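Local coordinates for protein member of DUF4221 family (PDB 3S9J) that is of unknown function but folds as a six-bladed beta-propeller of the DUF4221 family and was crystallised with bound sodium ions, at residues G323-Y328 with I340-L345; F282-Y287 with K300-S305. One frame throughout, in Å; residues are numbered along the deposited sequence.

Contact 1 of 2, residues G323-Y328 with I340-L345. With FMT (formic acid), chain K.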
loop_
_atom_site.group_PDB
_atom_site.type_symbol
_atom_site.label_atom_id
_atom_site.label_comp_id
_atom_site.label_asym_id
_atom_site.label_seq_id
_atom_site.Cartn_x
_atom_site.Cartn_y
_atom_site.Cartn_z
ATOM N N GLY A 323 -7.499 19.089 2.008
ATOM C CA GLY A 323 -6.197 18.896 2.636
ATOM C C GLY A 323 -6.257 19.247 4.126
ATOM O O GLY A 323 -7.298 19.693 4.609
ATOM N N LYS A 324 -5.128 19.074 4.811
ATOM C CA LYS A 324 -4.916 19.491 6.202
ATOM C C LYS A 324 -5.872 18.803 7.183
ATOM O O LYS A 324 -6.176 19.334 8.238
ATOM C CB LYS A 324 -4.972 21.023 6.343
ATOM C CG LYS A 324 -3.727 21.725 5.780
ATOM C CD LYS A 324 -3.703 23.190 6.133
ATOM C CE LYS A 324 -4.944 23.885 5.585
ATOM N NZ LYS A 324 -4.903 23.999 4.076
ATOM N N LYS A 325 -6.328 17.599 6.824
ATOM C CA LYS A 325 -7.308 16.902 7.655
ATOM C C LYS A 325 -7.043 15.411 7.767
ATOM O O LYS A 325 -7.069 14.871 8.884
ATOM C CB LYS A 325 -8.719 17.119 7.102
ATOM C CG LYS A 325 -9.810 16.558 8.025
ATOM C CD LYS A 325 -11.222 17.042 7.660
ATOM C CE LYS A 325 -12.216 16.523 8.731
ATOM N NZ LYS A 325 -13.606 16.878 8.400
ATOM N N TYR A 326 -6.790 14.748 6.645
ATOM C CA TYR A 326 -6.604 13.315 6.629
ATOM C C TYR A 326 -5.164 12.911 6.375
ATOM O O TYR A 326 -4.387 13.641 5.742
ATOM C CB TYR A 326 -7.489 12.685 5.535
ATOM C CG TYR A 326 -8.932 12.980 5.753
ATOM C CD1 TYR A 326 -9.679 12.248 6.675
ATOM C CD2 TYR A 326 -9.569 14.000 5.056
ATOM C CE1 TYR A 326 -11.017 12.533 6.900
ATOM C CE2 TYR A 326 -10.910 14.288 5.278
ATOM C CZ TYR A 326 -11.616 13.555 6.194
ATOM O OH TYR A 326 -12.922 13.849 6.449
ATOM N N PHE A 327 -4.810 11.726 6.868
ATOM C CA PHE A 327 -3.541 11.100 6.580
ATOM C C PHE A 327 -3.904 9.832 5.795
ATOM O O PHE A 327 -4.059 8.734 6.370
ATOM C CB PHE A 327 -2.755 10.796 7.866
ATOM C CG PHE A 327 -1.332 10.435 7.601
ATOM C CD1 PHE A 327 -0.354 11.429 7.521
ATOM C CD2 PHE A 327 -0.966 9.133 7.323
ATOM C CE1 PHE A 327 0.983 11.099 7.223
ATOM C CE2 PHE A 327 0.355 8.825 7.032
ATOM C CZ PHE A 327 1.313 9.804 6.973
ATOM N N TYR A 328 -4.133 10.000 4.485
ATOM C CA TYR A 328 -4.724 8.916 3.700
ATOM C C TYR A 328 -3.765 7.765 3.440
ATOM O O TYR A 328 -4.222 6.701 3.011
ATOM C CB TYR A 328 -5.349 9.431 2.392
ATOM C CG TYR A 328 -4.403 10.145 1.459
ATOM C CD1 TYR A 328 -3.526 9.414 0.648
ATOM C CD2 TYR A 328 -4.373 11.517 1.377
ATOM C CE1 TYR A 328 -2.630 10.047 -0.209
ATOM C CE2 TYR A 328 -3.500 12.171 0.485
ATOM C CZ TYR A 328 -2.635 11.444 -0.294
ATOM O OH TYR A 328 -1.745 12.041 -1.143
ATOM N N ILE A 340 -10.256 6.203 6.996
ATOM C CA ILE A 340 -9.159 7.076 6.606
ATOM C C ILE A 340 -8.707 7.804 7.840
ATOM O O ILE A 340 -9.522 8.442 8.547
ATOM C CB ILE A 340 -9.566 8.079 5.499
ATOM C CG1 ILE A 340 -10.220 7.355 4.318
ATOM C CG2 ILE A 340 -8.353 8.951 5.027
ATOM C CD1 ILE A 340 -10.671 8.297 3.180
ATOM N N SER A 341 -7.399 7.746 8.107
ATOM C CA SER A 341 -6.872 8.386 9.310
ATOM C C SER A 341 -7.005 9.881 9.255
ATOM O O SER A 341 -6.885 10.508 8.161
ATOM C CB SER A 341 -5.397 8.029 9.516
ATOM O OG SER A 341 -4.815 8.725 10.603
ATOM N N GLU A 342 -7.195 10.473 10.439
ATOM C CA GLU A 342 -7.164 11.943 10.610
ATOM C C GLU A 342 -5.871 12.434 11.261
ATOM O O GLU A 342 -5.817 13.557 11.756
ATOM C CB GLU A 342 -8.410 12.425 11.381
ATOM C CG GLU A 342 -9.665 12.357 10.506
ATOM C CD GLU A 342 -10.788 13.315 10.897
ATOM O OE1 GLU A 342 -10.546 14.318 11.611
ATOM O OE2 GLU A 342 -11.935 13.050 10.465
ATOM N N ASN A 343 -4.830 11.607 11.283
ATOM C CA ASN A 343 -3.554 11.980 11.898
ATOM C C ASN A 343 -2.667 12.789 10.927
ATOM O O ASN A 343 -1.523 12.457 10.698
ATOM C CB ASN A 343 -2.810 10.762 12.397
ATOM C CG ASN A 343 -3.454 10.188 13.620
ATOM O OD1 ASN A 343 -4.459 9.509 13.501
ATOM N ND2 ASN A 343 -2.902 10.483 14.799
ATOM N N ASN A 344 -3.260 13.845 10.380
ATOM C CA ASN A 344 -2.554 14.882 9.600
ATOM C C ASN A 344 -2.142 15.969 10.588
ATOM O O ASN A 344 -2.975 16.476 11.341
ATOM C CB ASN A 344 -3.529 15.419 8.559
ATOM C CG ASN A 344 -2.901 16.420 7.597
ATOM O OD1 ASN A 344 -2.307 17.401 8.051
ATOM N ND2 ASN A 344 -3.050 16.182 6.287
ATOM N N LEU A 345 -0.844 16.295 10.591
ATOM C CA LEU A 345 -0.272 17.266 11.514
ATOM C C LEU A 345 -0.997 18.624 11.485
ATOM O O LEU A 345 -0.987 19.364 12.473
ATOM C CB LEU A 345 1.216 17.431 11.160
ATOM C CG LEU A 345 2.122 18.223 12.092
ATOM C CD1 LEU A 345 2.124 17.598 13.460
ATOM C CD2 LEU A 345 3.532 18.276 11.521
HETATM C C FMT K . 1.195 13.690 10.139
HETATM O O1 FMT K . 1.006 14.495 9.181
HETATM O O2 FMT K . 2.252 13.069 10.326
#
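Tyr-326 and Phe-327 meet Ser-341 and Asn-344 at the mouth of a beta hairpin, where strands 327-334 and 337-341 of one propeller blade splay into loops. Two hydrogen bonds join the segments. Phe-327 N gives its hydrogen to Ser-341 O at 2.7 Å, well above that carbonyl's plane. Beyond the strand ends an asparagine takes over from the backbone: with CG anti to the backbone N (chi1 -175°), Asn-344 reaches across, and its ND2 donates to Tyr-326 O at 2.9 Å, the acceptor lying in its amide plane. The same ND2 also serves Lys-300 O, a double task that suits a primary amide.

Ile-340 CG2 lies 3.9 Å from Tyr-326 CB and also reaches Tyr-328 CB, so one methyl of the branched chain touches both residues. Lys-325 CG lies over one face of the Tyr-326 ring, toward the rim.

Polar groups also border that ring. Ser-341 O sits at its edge, and Glu-342 runs alongside, its carboxylate turned 79° from the ring plane and its OE2 bonded to Thr-358. Asn-343 centres an inverse gamma turn. Ser-341 begins an ST turn, its OG accepting from Asn-343 N at 3.0 Å.

Contact 2 of 2, residues F282-Y287 with K300-S305. With FMT (formic acid), chain K.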
loop_
_atom_site.group_PDB
_atom_site.type_symbol
_atom_site.label_atom_id
_atom_site.label_comp_id
_atom_site.label_asym_id
_atom_site.label_seq_id
_atom_site.Cartn_x
_atom_site.Cartn_y
_atom_site.Cartn_z
ATOM N N PHE A 282 -7.606 6.000 -4.845
ATOM C CA PHE A 282 -7.292 7.334 -4.341
ATOM C C PHE A 282 -6.577 8.133 -5.443
ATOM O O PHE A 282 -5.746 7.584 -6.173
ATOM C CB PHE A 282 -6.377 7.230 -3.110
ATOM C CG PHE A 282 -7.083 6.800 -1.835
ATOM C CD1 PHE A 282 -7.698 5.554 -1.742
ATOM C CD2 PHE A 282 -7.118 7.627 -0.733
ATOM C CE1 PHE A 282 -8.337 5.168 -0.573
ATOM C CE2 PHE A 282 -7.760 7.256 0.435
ATOM C CZ PHE A 282 -8.364 5.999 0.522
ATOM N N ALA A 283 -6.881 9.428 -5.534
ATOM C CA ALA A 283 -6.258 10.324 -6.518
ATOM C C ALA A 283 -5.758 11.562 -5.792
ATOM O O ALA A 283 -6.487 12.113 -4.976
ATOM C CB ALA A 283 -7.284 10.712 -7.568
ATOM N N GLU A 284 -4.521 11.967 -6.075
ATOM C CA GLU A 284 -3.943 13.162 -5.505
ATOM C C GLU A 284 -4.182 14.324 -6.465
ATOM O O GLU A 284 -3.871 14.226 -7.642
ATOM C CB GLU A 284 -2.443 12.984 -5.266
ATOM C CG GLU A 284 -2.083 11.752 -4.456
ATOM C CD GLU A 284 -0.625 11.691 -3.999
ATOM O OE1 GLU A 284 0.265 12.370 -4.572
ATOM O OE2 GLU A 284 -0.368 10.948 -3.020
HETATM N N MSE A 285 -4.706 15.424 -5.937
HETATM C CA MSE A 285 -4.958 16.626 -6.725
HETATM C C MSE A 285 -3.676 17.397 -6.958
HETATM O O MSE A 285 -2.711 17.256 -6.197
HETATM C CB MSE A 285 -5.958 17.516 -6.019
HETATM C CG MSE A 285 -7.328 16.858 -5.768
HETATM SE SE MSE A 285 -8.274 16.351 -7.363
HETATM C CE MSE A 285 -7.854 14.454 -7.453
ATOM N N PRO A 286 -3.676 18.287 -7.974
ATOM C CA PRO A 286 -2.454 19.033 -8.203
ATOM C C PRO A 286 -2.069 19.953 -7.051
ATOM O O PRO A 286 -2.945 20.521 -6.365
ATOM C CB PRO A 286 -2.763 19.862 -9.462
ATOM C CG PRO A 286 -3.973 19.247 -10.085
ATOM C CD PRO A 286 -4.725 18.598 -8.950
ATOM N N TYR A 287 -0.752 20.136 -6.902
ATOM C CA TYR A 287 -0.191 20.952 -5.844
ATOM C C TYR A 287 1.147 21.500 -6.297
ATOM O O TYR A 287 1.769 20.993 -7.256
ATOM C CB TYR A 287 0.024 20.017 -4.649
ATOM C CG TYR A 287 0.220 20.639 -3.285
ATOM C CD1 TYR A 287 -0.851 20.937 -2.500
ATOM C CD2 TYR A 287 1.496 20.863 -2.784
ATOM C CE1 TYR A 287 -0.685 21.488 -1.234
ATOM C CE2 TYR A 287 1.684 21.397 -1.524
ATOM C CZ TYR A 287 0.582 21.689 -0.748
ATOM O OH TYR A 287 0.719 22.203 0.517
ATOM N N LYS A 300 1.099 18.089 3.667
ATOM C CA LYS A 300 -0.058 17.923 4.552
ATOM C C LYS A 300 -1.277 18.592 3.932
ATOM O O LYS A 300 -2.404 18.234 4.232
ATOM C CB LYS A 300 0.219 18.530 5.924
ATOM C CG LYS A 300 1.498 18.057 6.596
ATOM C CD LYS A 300 1.657 16.584 6.622
ATOM C CE LYS A 300 2.904 16.231 7.439
ATOM N NZ LYS A 300 3.031 14.805 7.529
ATOM N N GLY A 301 -1.062 19.584 3.057
ATOM C CA GLY A 301 -2.174 20.279 2.426
ATOM C C GLY A 301 -2.664 19.725 1.099
ATOM O O GLY A 301 -3.581 20.295 0.508
ATOM N N LYS A 302 -2.097 18.610 0.637
ATOM C CA LYS A 302 -2.473 18.084 -0.678
ATOM C C LYS A 302 -3.902 17.539 -0.645
ATOM O O LYS A 302 -4.259 16.773 0.224
ATOM C CB LYS A 302 -1.466 17.038 -1.188
ATOM C CG LYS A 302 -1.557 16.842 -2.721
ATOM C CD LYS A 302 -0.420 15.948 -3.227
ATOM C CE LYS A 302 -0.345 15.981 -4.765
ATOM N NZ LYS A 302 0.604 14.965 -5.391
ATOM N N GLU A 303 -4.732 18.000 -1.561
ATOM C CA GLU A 303 -6.097 17.504 -1.639
ATOM C C GLU A 303 -6.124 16.171 -2.358
ATOM O O GLU A 303 -5.172 15.817 -3.080
ATOM C CB GLU A 303 -6.978 18.520 -2.329
ATOM C CG GLU A 303 -7.058 19.818 -1.537
ATOM C CD GLU A 303 -7.644 20.963 -2.316
ATOM O OE1 GLU A 303 -7.340 21.088 -3.533
ATOM O OE2 GLU A 303 -8.386 21.748 -1.681
ATOM N N PHE A 304 -7.187 15.418 -2.130
ATOM C CA PHE A 304 -7.340 14.113 -2.772
ATOM C C PHE A 304 -8.790 13.758 -2.977
ATOM O O PHE A 304 -9.706 14.413 -2.460
ATOM C CB PHE A 304 -6.621 13.013 -1.968
ATOM C CG PHE A 304 -7.228 12.727 -0.632
ATOM C CD1 PHE A 304 -6.961 13.567 0.457
ATOM C CD2 PHE A 304 -8.024 11.601 -0.436
ATOM C CE1 PHE A 304 -7.501 13.319 1.715
ATOM C CE2 PHE A 304 -8.582 11.348 0.814
ATOM C CZ PHE A 304 -8.308 12.214 1.895
ATOM N N SER A 305 -9.014 12.736 -3.789
ATOM C CA SER A 305 -10.320 12.182 -3.955
ATOM C C SER A 305 -10.247 10.669 -3.830
ATOM O O SER A 305 -9.177 10.073 -3.906
ATOM C CB SER A 305 -10.917 12.572 -5.316
ATOM O OG SER A 305 -10.218 11.971 -6.384
HETATM C C FMT K . 1.195 13.690 10.139
HETATM O O1 FMT K . 1.006 14.495 9.181
HETATM O O2 FMT K . 2.252 13.069 10.326
HETATM O O HOH W 1 -4.094 19.850 -3.764
#
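Glu-284 OE1 is gripped by two cations: Lys-302 NZ, 2.7 Å away in a salt bridge, and Arg-266 from the neighbouring strand. The lysine meets OE1 on its anti side, 31° out of the carboxylate plane, and the two side chains cross at about a right angle. A long chain is needed here. Fully extended from a CG anti to the backbone N (chi1 -160°), Lys-302 passes Met-285 O, which its CE approaches to 3.0 Å, and its ammonium also donates to the backbone carbonyls of Asn-262 and Asn-264. With an alanine at Lys-302, those two carbonyls would probably lose this donor, and Glu-284 one of its two cations.

Next to this cluster the backbones pair as antiparallel strands of one propeller blade. Ala-283 and Ser-305 form a hydrogen-bonded pair, and Met-285 N continues the pairing to Glu-303 O at 2.9 Å. On the face of Glu-284 and Phe-304, the Phe-304 ring lies beside that of Phe-282, CD2 to CD2 at 4.1 Å. On the other face the small Ala-283 CB sits 3.4 Å from Ser-305 OG, which is bonded to Glu-318.

Tyr-287 brings its CE1 to 3.5 Å from Gly-301 C, and its hydroxyl, bonded to Glu-293, would be crowded by any side chain at Gly-301. A water joins Pro-286 O to Glu-303 N where the strands have parted. Lys-302 and Arg-266 meet OE1 while Tyr-328 OH hydrogen-bonds OE2, so the buried Glu-284 carboxylate probably stays ionised, joining the end of strand 278-284 to the loop that leads into strand 304-309.

How the contacts relate
Contact 2 comes first along the chain and closes before contact 1 opens; their centres lie about 11 Å apart, on the same side of the chain's centre. Each joins the ends of paired antiparallel strands, but in different four-stranded sheets: 278-284 with 304-309 in one, 327-334 with 337-341 in the next. The second sheet also holds the N-terminal strand 8-19, so chain start and chain end close the propeller ring there. The blades touch directly: Tyr-328 OH lies 2.6 Å from Glu-284 OE2, and Tyr-328 CD2 packs 3.4 Å from Phe-304 CD1. Their loops also meet, and one formic acid molecule, probably from the crystallisation liquor, is hydrogen-bonded to both Leu-345 N and Lys-300 NZ.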